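Local coordinates for pantothenate synthetase (Francisella tularensis subsp. tularensis, PDB 3N8H), which probably catalyses the ATP-dependent condensation of pantoate with beta-alanine to pantothenate, by way of a pantoyl-adenylate intermediate, at residues I26-T31 / K137-T142; D212-L217 / F256-G261. All blocks are in the same frame, centred on the assembly; numbering follows the deposited sequence. Where two conformers were deposited one is given.

Interaction 1. Residues I26-T31 / K137-T142; sequences IGFVPT and KLLQIT. With AMP (adenosine monophosphate), chain D.
Phe28, on the buried strand 26-31, presses the flat of its ring against the last turn of helix 127-142, where Thr142 and Leu138 receive it. The CH-pi part comes from the Thr142 methyl: CG2 stands 4.1 Å from the centroid of the Phe28 ring, only 11° off the normal. Thr142 OG1 lies over the same face but nearer the rim, 3.6 Å from Phe28 CD1. The remaining contacts are apolar. Leu138 CB meets Phe28 CE1 obliquely at 4.1 Å, Leu139 CD2 comes up to the ring edge near its plane, and Leu138 CD1 reaches Pro30 CB at 4.4 Å. With CG anti to the backbone N (chi1 175°), Phe28 crosses both Thr142 and Leu138 at about a right angle.

No hydrogen bond joins 26-31 to 137-142; the hydroxyl that touches the ring is bonded inside the helix. Thr142 OG1 donates to Leu138 O over 2.6 Å, and Thr142 N binds that oxygen from the opposite face of the carbonyl plane. The hydroxyl is thereby satisfied by its own helix, although both OG1 and the methyl CG2 lie over the Phe28 ring.

Farther along the strand, Pro30 O lies 3.5 Å from AMP C5', and Met32 N, just beyond, hydrogen-bonds the nucleotide. This is helix-on-sheet packing against an inner strand of the parallel sheet, whose C-terminal end opens into the nucleotide site, as in the HUP-type Rossmann-like fold.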
ATOM      1  N   ILE A  26     -10.917  12.150  16.629  1.00 47.04           N
ATOM      2  CA  ILE A  26      -9.748  12.754  16.001  1.00 35.69           C
ATOM      3  C   ILE A  26     -10.048  13.131  14.553  1.00 33.87           C
ATOM      4  O   ILE A  26     -10.459  12.284  13.747  1.00 35.33           O
ATOM      5  CB  ILE A  26      -8.554  11.802  16.024  1.00 41.88           C
ATOM      6  CG1 ILE A  26      -8.346  11.250  17.435  1.00 49.33           C
ATOM      7  CG2 ILE A  26      -7.297  12.511  15.507  1.00 42.10           C
ATOM      8  CD1 ILE A  26      -7.094  10.424  17.593  1.00 46.38           C
ATOM      9  N   GLY A  27      -9.846  14.402  14.230  1.00 32.60           N
ATOM     10  CA  GLY A  27      -9.940  14.870  12.855  1.00 43.68           C
ATOM     11  C   GLY A  27      -8.572  15.167  12.254  1.00 38.95           C
ATOM     12  O   GLY A  27      -7.690  15.726  12.912  1.00 38.19           O
ATOM     13  N   PHE A  28      -8.388  14.790  10.999  1.00 36.51           N
ATOM     14  CA  PHE A  28      -7.078  14.930  10.376  1.00 32.05           C
ATOM     15  C   PHE A  28      -7.156  15.739   9.086  1.00 35.79           C
ATOM     16  O   PHE A  28      -7.968  15.446   8.210  1.00 39.17           O
ATOM     17  CB  PHE A  28      -6.477  13.549  10.100  1.00 31.71           C
ATOM     18  CG  PHE A  28      -5.164  13.591   9.333  1.00 32.77           C
ATOM     19  CD1 PHE A  28      -4.904  12.668   8.325  1.00 34.43           C
ATOM     20  CD2 PHE A  28      -4.204  14.553   9.614  1.00 36.70           C
ATOM     21  CE1 PHE A  28      -3.700  12.701   7.614  1.00 28.76           C
ATOM     22  CE2 PHE A  28      -2.986  14.594   8.913  1.00 32.23           C
ATOM     23  CZ  PHE A  28      -2.734  13.669   7.924  1.00 32.34           C
ATOM     24  N   VAL A  29      -6.320  16.757   8.963  1.00 33.42           N
ATOM     25  CA  VAL A  29      -6.277  17.526   7.721  1.00 31.78           C
ATOM     26  C   VAL A  29      -4.861  17.499   7.119  1.00 30.70           C
ATOM     27  O   VAL A  29      -4.007  18.236   7.551  1.00 31.08           O
ATOM     28  CB  VAL A  29      -6.714  19.002   7.930  1.00 30.18           C
ATOM     29  CG1 VAL A  29      -6.708  19.759   6.583  1.00 33.47           C
ATOM     30  CG2 VAL A  29      -8.127  19.116   8.556  1.00 29.64           C
ATOM     31  N   PRO A  30      -4.609  16.628   6.125  1.00 33.74           N
ATOM     32  CA  PRO A  30      -3.258  16.611   5.532  1.00 26.49           C
ATOM     33  C   PRO A  30      -3.086  17.789   4.575  1.00 30.35           C
ATOM     34  O   PRO A  30      -4.032  18.155   3.871  1.00 35.42           O
ATOM     35  CB  PRO A  30      -3.222  15.276   4.751  1.00 27.25           C
ATOM     36  CG  PRO A  30      -4.690  15.026   4.378  1.00 29.67           C
ATOM     37  CD  PRO A  30      -5.502  15.607   5.549  1.00 37.11           C
ATOM     38  N   THR A  31      -1.899  18.383   4.536  1.00 29.19           N
ATOM     39  CA  THR A  31      -1.647  19.496   3.601  1.00 24.08           C
ATOM     40  C   THR A  31      -0.176  19.451   3.228  1.00 26.01           C
ATOM     41  O   THR A  31       0.585  18.675   3.796  1.00 31.43           O
ATOM     42  CB  THR A  31      -1.968  20.898   4.244  1.00 32.02           C
ATOM     43  OG1 THR A  31      -0.841  21.388   4.979  1.00 31.24           O
ATOM     44  CG2 THR A  31      -3.167  20.829   5.205  1.00 36.09           C
ATOM     45  N   LYS A 137       0.564   6.203   4.271  1.00 30.22           N
ATOM     46  CA  LYS A 137       1.491   6.349   5.402  1.00 35.36           C
ATOM     47  C   LYS A 137       0.953   7.289   6.496  1.00 34.19           C
ATOM     48  O   LYS A 137       0.985   6.975   7.692  1.00 31.50           O
ATOM     49  CB  LYS A 137       2.844   6.858   4.883  1.00 28.30           C
ATOM     50  CG  LYS A 137       3.676   5.784   4.167  1.00 31.38           C
ATOM     51  CD  LYS A 137       4.843   6.446   3.389  1.00 29.67           C
ATOM     52  CE  LYS A 137       5.806   5.377   2.827  1.00 26.20           C
ATOM     53  NZ  LYS A 137       6.760   4.873   3.864  1.00 36.17           N
ATOM     54  N   LEU A 138       0.441   8.442   6.066  1.00 31.34           N
ATOM     55  CA  LEU A 138      -0.073   9.469   6.966  1.00 33.13           C
ATOM     56  C   LEU A 138      -1.271   8.966   7.769  1.00 34.89           C
ATOM     57  O   LEU A 138      -1.480   9.326   8.937  1.00 32.21           O
ATOM     58  CB  LEU A 138      -0.475  10.702   6.159  1.00 30.06           C
ATOM     59  CG  LEU A 138       0.738  11.510   5.657  1.00 33.14           C
ATOM     60  CD1 LEU A 138       0.310  12.626   4.725  1.00 25.89           C
ATOM     61  CD2 LEU A 138       1.541  12.096   6.857  1.00 37.38           C
ATOM     62  N   LEU A 139      -2.067   8.139   7.121  1.00 28.68           N
ATOM     63  CA  LEU A 139      -3.263   7.585   7.743  1.00 37.15           C
ATOM     64  C   LEU A 139      -2.875   6.520   8.762  1.00 33.50           C
ATOM     65  O   LEU A 139      -3.541   6.352   9.809  1.00 34.70           O
ATOM     66  CB  LEU A 139      -4.164   6.981   6.654  1.00 35.26           C
ATOM     67  CG  LEU A 139      -4.985   7.987   5.835  1.00 35.18           C
ATOM     68  CD1 LEU A 139      -5.842   7.277   4.750  1.00 24.47           C
ATOM     69  CD2 LEU A 139      -5.868   8.800   6.758  1.00 33.57           C
ATOM     70  N   GLN A 140      -1.788   5.813   8.454  1.00 29.94           N
ATOM     71  CA  GLN A 140      -1.311   4.712   9.291  1.00 31.71           C
ATOM     72  C   GLN A 140      -0.655   5.311  10.527  1.00 36.90           C
ATOM     73  O   GLN A 140      -0.709   4.758  11.617  1.00 35.68           O
ATOM     74  CB  GLN A 140      -0.323   3.853   8.516  1.00 28.37           C
ATOM     75  CG  GLN A 140      -0.954   2.952   7.416  1.00 35.20           C
ATOM     76  CD  GLN A 140      -1.805   1.826   8.018  1.00 42.22           C
ATOM     77  OE1 GLN A 140      -3.018   1.977   8.209  1.00 37.66           O
ATOM     78  NE2 GLN A 140      -1.163   0.704   8.342  1.00 38.24           N
ATOM     79  N   ILE A 141      -0.069   6.482  10.347  1.00 36.84           N
ATOM     80  CA  ILE A 141       0.567   7.195  11.440  1.00 40.26           C
ATOM     81  C   ILE A 141      -0.498   7.860  12.314  1.00 38.55           C
ATOM     82  O   ILE A 141      -0.478   7.711  13.520  1.00 38.96           O
ATOM     83  CB  ILE A 141       1.575   8.264  10.908  1.00 36.20           C
ATOM     84  CG1 ILE A 141       2.738   7.574  10.177  1.00 30.98           C
ATOM     85  CG2 ILE A 141       2.100   9.121  12.060  1.00 36.56           C
ATOM     86  CD1 ILE A 141       3.540   8.536   9.247  1.00 36.16           C
ATOM     87  N   THR A 142      -1.443   8.578  11.706  1.00 31.04           N
ATOM     88  CA  THR A 142      -2.343   9.430  12.480  1.00 29.06           C
ATOM     89  C   THR A 142      -3.581   8.693  13.018  1.00 34.00           C
ATOM     90  O   THR A 142      -4.148   9.101  14.019  1.00 39.10           O
ATOM     91  CB  THR A 142      -2.816  10.621  11.654  1.00 32.96           C
ATOM     92  OG1 THR A 142      -3.408  10.131  10.444  1.00 34.32           O
ATOM     93  CG2 THR A 142      -1.625  11.522  11.295  1.00 36.60           C
TER
HETATM   94  P   AMP D 270      -2.650  20.755  -0.854  1.00 34.80           P
HETATM   95  O1P AMP D 270      -1.978  21.397   0.356  1.00 34.28           O
HETATM   96  O2P AMP D 270      -2.876  21.643  -2.039  1.00 33.22           O
HETATM   97  O3P AMP D 270      -2.065  19.440  -1.218  1.00 44.16           O
HETATM   98  O5' AMP D 270      -4.176  20.558  -0.341  1.00 28.96           O
HETATM   99  C5' AMP D 270      -4.492  20.012   0.941  1.00 31.25           C
HETATM  100  C4' AMP D 270      -5.980  19.795   1.062  1.00 32.67           C
HETATM  101  O4' AMP D 270      -6.657  21.086   0.932  1.00 29.73           O
HETATM  102  C3' AMP D 270      -6.574  18.873  -0.017  1.00 28.33           C
HETATM  103  O3' AMP D 270      -7.668  18.121   0.537  1.00 29.21           O
HETATM  104  C2' AMP D 270      -7.103  19.874  -1.036  1.00 24.27           C
HETATM  105  O2' AMP D 270      -8.111  19.398  -1.913  1.00 35.35           O
HETATM  106  C1' AMP D 270      -7.602  20.993  -0.124  1.00 24.13           C
HETATM  107  N9  AMP D 270      -7.750  22.270  -0.832  1.00 32.74           N
HETATM  108  C8  AMP D 270      -6.809  22.864  -1.603  1.00 29.70           C
HETATM  109  N7  AMP D 270      -7.294  24.018  -2.140  1.00 31.01           N
HETATM  110  C5  AMP D 270      -8.580  24.152  -1.727  1.00 24.77           C
HETATM  111  C6  AMP D 270      -9.658  25.143  -1.931  1.00 25.02           C
HETATM  112  N6  AMP D 270      -9.434  26.211  -2.714  1.00 25.62           N
HETATM  113  N1  AMP D 270     -10.847  24.948  -1.333  1.00 28.68           N
HETATM  114  C2  AMP D 270     -11.051  23.846  -0.572  1.00 30.06           C
HETATM  115  N3  AMP D 270     -10.115  22.903  -0.332  1.00 35.69           N
HETATM  116  C4  AMP D 270      -8.872  22.999  -0.871  1.00 28.48           C

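Interaction 2. Residues D212-L217 / F256-G261; sequences DDFSNL and FLKETG
Phe214 reaches from the loop between helices 196-210 and 217-225 to the end of strand 250-257, where Phe256, Lys258 and Gly261 meet it. From CB the chain places CG anti to the carbonyl carbon (chi1 -56°). Along one side of the ring, CD2 lies 4.2 Å from Lys258 CG, and next to it CE2 is 4.0 Å from Lys258 O and also approaches Gly261 CA. At the tip, CZ comes to 3.5 Å from Phe256 CE1, arriving at the edge of that second ring. CE1, on the remaining side, also touches Phe256 CE1. The two ring planes are inclined at 48°, an oblique pairing. Asp212 CB sits over the centre of one face of the Phe214 ring, and Ile241 and Leu220 add further apolar neighbours.

The backbone that presents this ring is held by two consecutive Asx turns. Asp212 OD2 accepts from Phe214 N at 2.8 Å, while Asp213 OD1 takes both Ser215 N and Ser215 OG from one face of its carboxylate plane. Lys258 runs past Phe214 in the opposite direction, and its CE passes 3.2 Å from Asp213 O, with NZ beyond it.

No hydrogen bond spans the two segments, and Lys258 NZ remains 6.7 Å from Asp213 OD1. Cohesion across the contact therefore comes mainly from aromatic and aliphatic carbon, with polar bonds shaping each loop separately and any attraction between lysine and aspartate probably modest.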
ATOM      1  N   ASP A 212     -19.687  31.153 -19.547  1.00 42.90           N
ATOM      2  CA  ASP A 212     -19.721  30.086 -20.550  1.00 44.04           C
ATOM      3  C   ASP A 212     -20.761  29.028 -20.253  1.00 46.91           C
ATOM      4  O   ASP A 212     -21.094  28.797 -19.094  1.00 38.91           O
ATOM      5  CB  ASP A 212     -18.352  29.414 -20.706  1.00 43.23           C
ATOM      6  CG  ASP A 212     -18.052  29.061 -22.147  1.00 46.43           C
ATOM      7  OD1 ASP A 212     -17.613  29.964 -22.884  1.00 45.42           O
ATOM      8  OD2 ASP A 212     -18.279  27.899 -22.551  1.00 49.32           O
ATOM      9  N   ASP A 213     -21.271  28.390 -21.310  1.00 48.62           N
ATOM     10  CA  ASP A 213     -22.206  27.284 -21.153  1.00 51.84           C
ATOM     11  C   ASP A 213     -21.531  25.946 -21.427  1.00 53.63           C
ATOM     12  O   ASP A 213     -22.120  24.887 -21.201  1.00 53.91           O
ATOM     13  CB  ASP A 213     -23.470  27.461 -22.015  1.00 60.26           C
ATOM     14  CG  ASP A 213     -23.179  27.499 -23.511  1.00 64.18           C
ATOM     15  OD1 ASP A 213     -22.078  27.088 -23.934  1.00 60.49           O
ATOM     16  OD2 ASP A 213     -24.069  27.948 -24.269  1.00 73.87           O
ATOM     17  N   PHE A 214     -20.286  26.000 -21.897  1.00 44.91           N
ATOM     18  CA  PHE A 214     -19.481  24.794 -22.052  1.00 40.92           C
ATOM     19  C   PHE A 214     -20.036  23.897 -23.167  1.00 43.00           C
ATOM     20  O   PHE A 214     -19.756  22.707 -23.215  1.00 39.24           O
ATOM     21  CB  PHE A 214     -19.425  24.027 -20.732  1.00 35.44           C
ATOM     22  CG  PHE A 214     -18.903  24.858 -19.583  1.00 44.84           C
ATOM     23  CD1 PHE A 214     -17.547  25.128 -19.470  1.00 35.29           C
ATOM     24  CD2 PHE A 214     -19.772  25.412 -18.656  1.00 43.98           C
ATOM     25  CE1 PHE A 214     -17.057  25.907 -18.437  1.00 39.09           C
ATOM     26  CE2 PHE A 214     -19.285  26.201 -17.612  1.00 48.00           C
ATOM     27  CZ  PHE A 214     -17.925  26.450 -17.511  1.00 42.66           C
ATOM     28  N   SER A 215     -20.829  24.472 -24.057  1.00 39.20           N
ATOM     29  CA  SER A 215     -21.380  23.677 -25.158  1.00 47.14           C
ATOM     30  C   SER A 215     -20.323  23.462 -26.235  1.00 49.83           C
ATOM     31  O   SER A 215     -20.477  22.622 -27.124  1.00 53.55           O
ATOM     32  CB  SER A 215     -22.585  24.385 -25.768  1.00 41.12           C
ATOM     33  OG  SER A 215     -22.204  25.634 -26.313  1.00 44.23           O
ATOM     34  N   ASN A 216     -19.259  24.255 -26.170  1.00 41.82           N
ATOM     35  CA  ASN A 216     -18.197  24.172 -27.159  1.00 47.07           C
ATOM     36  C   ASN A 216     -16.834  24.395 -26.500  1.00 43.82           C
ATOM     37  O   ASN A 216     -16.370  25.530 -26.383  1.00 41.55           O
ATOM     38  CB  ASN A 216     -18.422  25.177 -28.284  1.00 41.07           C
ATOM     39  CG  ASN A 216     -17.402  25.039 -29.396  1.00 50.56           C
ATOM     40  OD1 ASN A 216     -16.409  24.338 -29.258  1.00 57.80           O
ATOM     41  ND2 ASN A 216     -17.653  25.703 -30.510  1.00 64.93           N
ATOM     42  N   LEU A 217     -16.198  23.303 -26.081  1.00 40.08           N
ATOM     43  CA  LEU A 217     -14.930  23.403 -25.364  1.00 38.35           C
ATOM     44  C   LEU A 217     -13.785  23.887 -26.252  1.00 43.84           C
ATOM     45  O   LEU A 217     -12.830  24.485 -25.777  1.00 42.97           O
ATOM     46  CB  LEU A 217     -14.597  22.082 -24.709  1.00 33.95           C
ATOM     47  CG  LEU A 217     -15.712  21.551 -23.796  1.00 30.88           C
ATOM     48  CD1 LEU A 217     -15.324  20.200 -23.224  1.00 37.81           C
ATOM     49  CD2 LEU A 217     -16.035  22.546 -22.680  1.00 35.76           C
ATOM     50  N   PHE A 256     -15.853  21.932 -11.356  1.00 30.93           N
ATOM     51  CA  PHE A 256     -17.128  22.439 -10.833  1.00 31.33           C
ATOM     52  C   PHE A 256     -18.264  21.808 -11.634  1.00 39.93           C
ATOM     53  O   PHE A 256     -18.035  21.285 -12.729  1.00 37.78           O
ATOM     54  CB  PHE A 256     -17.183  23.983 -10.941  1.00 33.67           C
ATOM     55  CG  PHE A 256     -16.568  24.532 -12.220  1.00 36.98           C
ATOM     56  CD1 PHE A 256     -17.242  24.434 -13.425  1.00 38.16           C
ATOM     57  CD2 PHE A 256     -15.306  25.126 -12.211  1.00 34.41           C
ATOM     58  CE1 PHE A 256     -16.685  24.938 -14.610  1.00 36.98           C
ATOM     59  CE2 PHE A 256     -14.732  25.620 -13.394  1.00 34.10           C
ATOM     60  CZ  PHE A 256     -15.437  25.519 -14.600  1.00 30.87           C
ATOM     61  N   LEU A 257     -19.480  21.843 -11.089  1.00 45.82           N
ATOM     62  CA  LEU A 257     -20.671  21.397 -11.818  1.00 44.31           C
ATOM     63  C   LEU A 257     -20.864  22.241 -13.073  1.00 44.28           C
ATOM     64  O   LEU A 257     -20.684  23.447 -13.032  1.00 39.58           O
ATOM     65  CB  LEU A 257     -21.906  21.525 -10.935  1.00 52.88           C
ATOM     66  CG  LEU A 257     -21.974  20.604  -9.718  1.00 58.89           C
ATOM     67  CD1 LEU A 257     -23.119  21.009  -8.806  1.00 59.30           C
ATOM     68  CD2 LEU A 257     -22.144  19.166 -10.175  1.00 60.72           C
ATOM     69  N   LYS A 258     -21.217  21.601 -14.189  1.00 46.70           N
ATOM     70  CA  LYS A 258     -21.428  22.309 -15.455  1.00 44.17           C
ATOM     71  C   LYS A 258     -22.570  23.314 -15.355  1.00 45.45           C
ATOM     72  O   LYS A 258     -22.484  24.412 -15.894  1.00 42.62           O
ATOM     73  CB  LYS A 258     -21.666  21.305 -16.596  1.00 46.30           C
ATOM     74  CG  LYS A 258     -21.934  21.928 -17.976  1.00 56.28           C
ATOM     75  CD  LYS A 258     -23.420  22.222 -18.188  1.00 69.59           C
ATOM     76  CE  LYS A 258     -23.742  22.587 -19.637  1.00 75.56           C
ATOM     77  NZ  LYS A 258     -23.500  21.453 -20.578  1.00 77.51           N
ATOM     78  N   GLU A 259     -23.633  22.930 -14.652  1.00 59.99           N
ATOM     79  CA  GLU A 259     -24.814  23.775 -14.481  1.00 70.75           C
ATOM     80  C   GLU A 259     -24.518  25.071 -13.720  1.00 67.10           C
ATOM     81  O   GLU A 259     -25.145  26.111 -13.967  1.00 58.03           O
ATOM     82  CB  GLU A 259     -25.920  22.987 -13.760  1.00 86.23           C
ATOM     83  CG  GLU A 259     -26.942  23.843 -13.002  1.00104.21           C
ATOM     84  CD  GLU A 259     -27.969  24.522 -13.909  1.00119.77           C
ATOM     85  OE1 GLU A 259     -28.051  24.167 -15.106  1.00123.84           O
ATOM     86  OE2 GLU A 259     -28.703  25.410 -13.415  1.00123.88           O
ATOM     87  N   THR A 260     -23.568  25.015 -12.786  0.68 60.58           N
ATOM     88  CA  THR A 260     -23.274  26.173 -11.937  0.68 58.83           C
ATOM     89  C   THR A 260     -22.060  26.988 -12.387  0.68 54.63           C
ATOM     90  O   THR A 260     -22.036  28.211 -12.239  0.68 52.52           O
ATOM     91  CB  THR A 260     -23.069  25.768 -10.459  0.68 59.04           C
ATOM     92  OG1 THR A 260     -21.869  24.995 -10.324  0.68 54.43           O
ATOM     93  CG2 THR A 260     -24.256  24.960  -9.961  0.68 63.10           C
ATOM     94  N   GLY A 261     -21.048  26.320 -12.929  1.00 54.17           N
ATOM     95  CA  GLY A 261     -19.803  27.007 -13.228  1.00 49.48           C
ATOM     96  C   GLY A 261     -19.075  27.282 -11.911  1.00 43.69           C
ATOM     97  O   GLY A 261     -19.473  26.751 -10.857  1.00 41.09           O
TER

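Interactions 1 and 2 lie on opposite sides of the chain's centre, their own centres 35 Å apart and their nearest atoms about 20 Å apart. They belong to different sheets of the chain: 26-31/137-142 joins the parallel sheet to a helix whose other side faces the second subunit, whereas 212-217/256-261 ties a loop to the edge of the three-stranded antiparallel sheet, with no other chain touching it. The nucleotide lies between these regions. Pro30 and Thr31 of interaction 1 line the AMP pocket directly, while the side chain of Phe256 in interaction 2 is about 11 Å from AMP and about 6 Å from that of Glu151, a predicted ATP-binding residue.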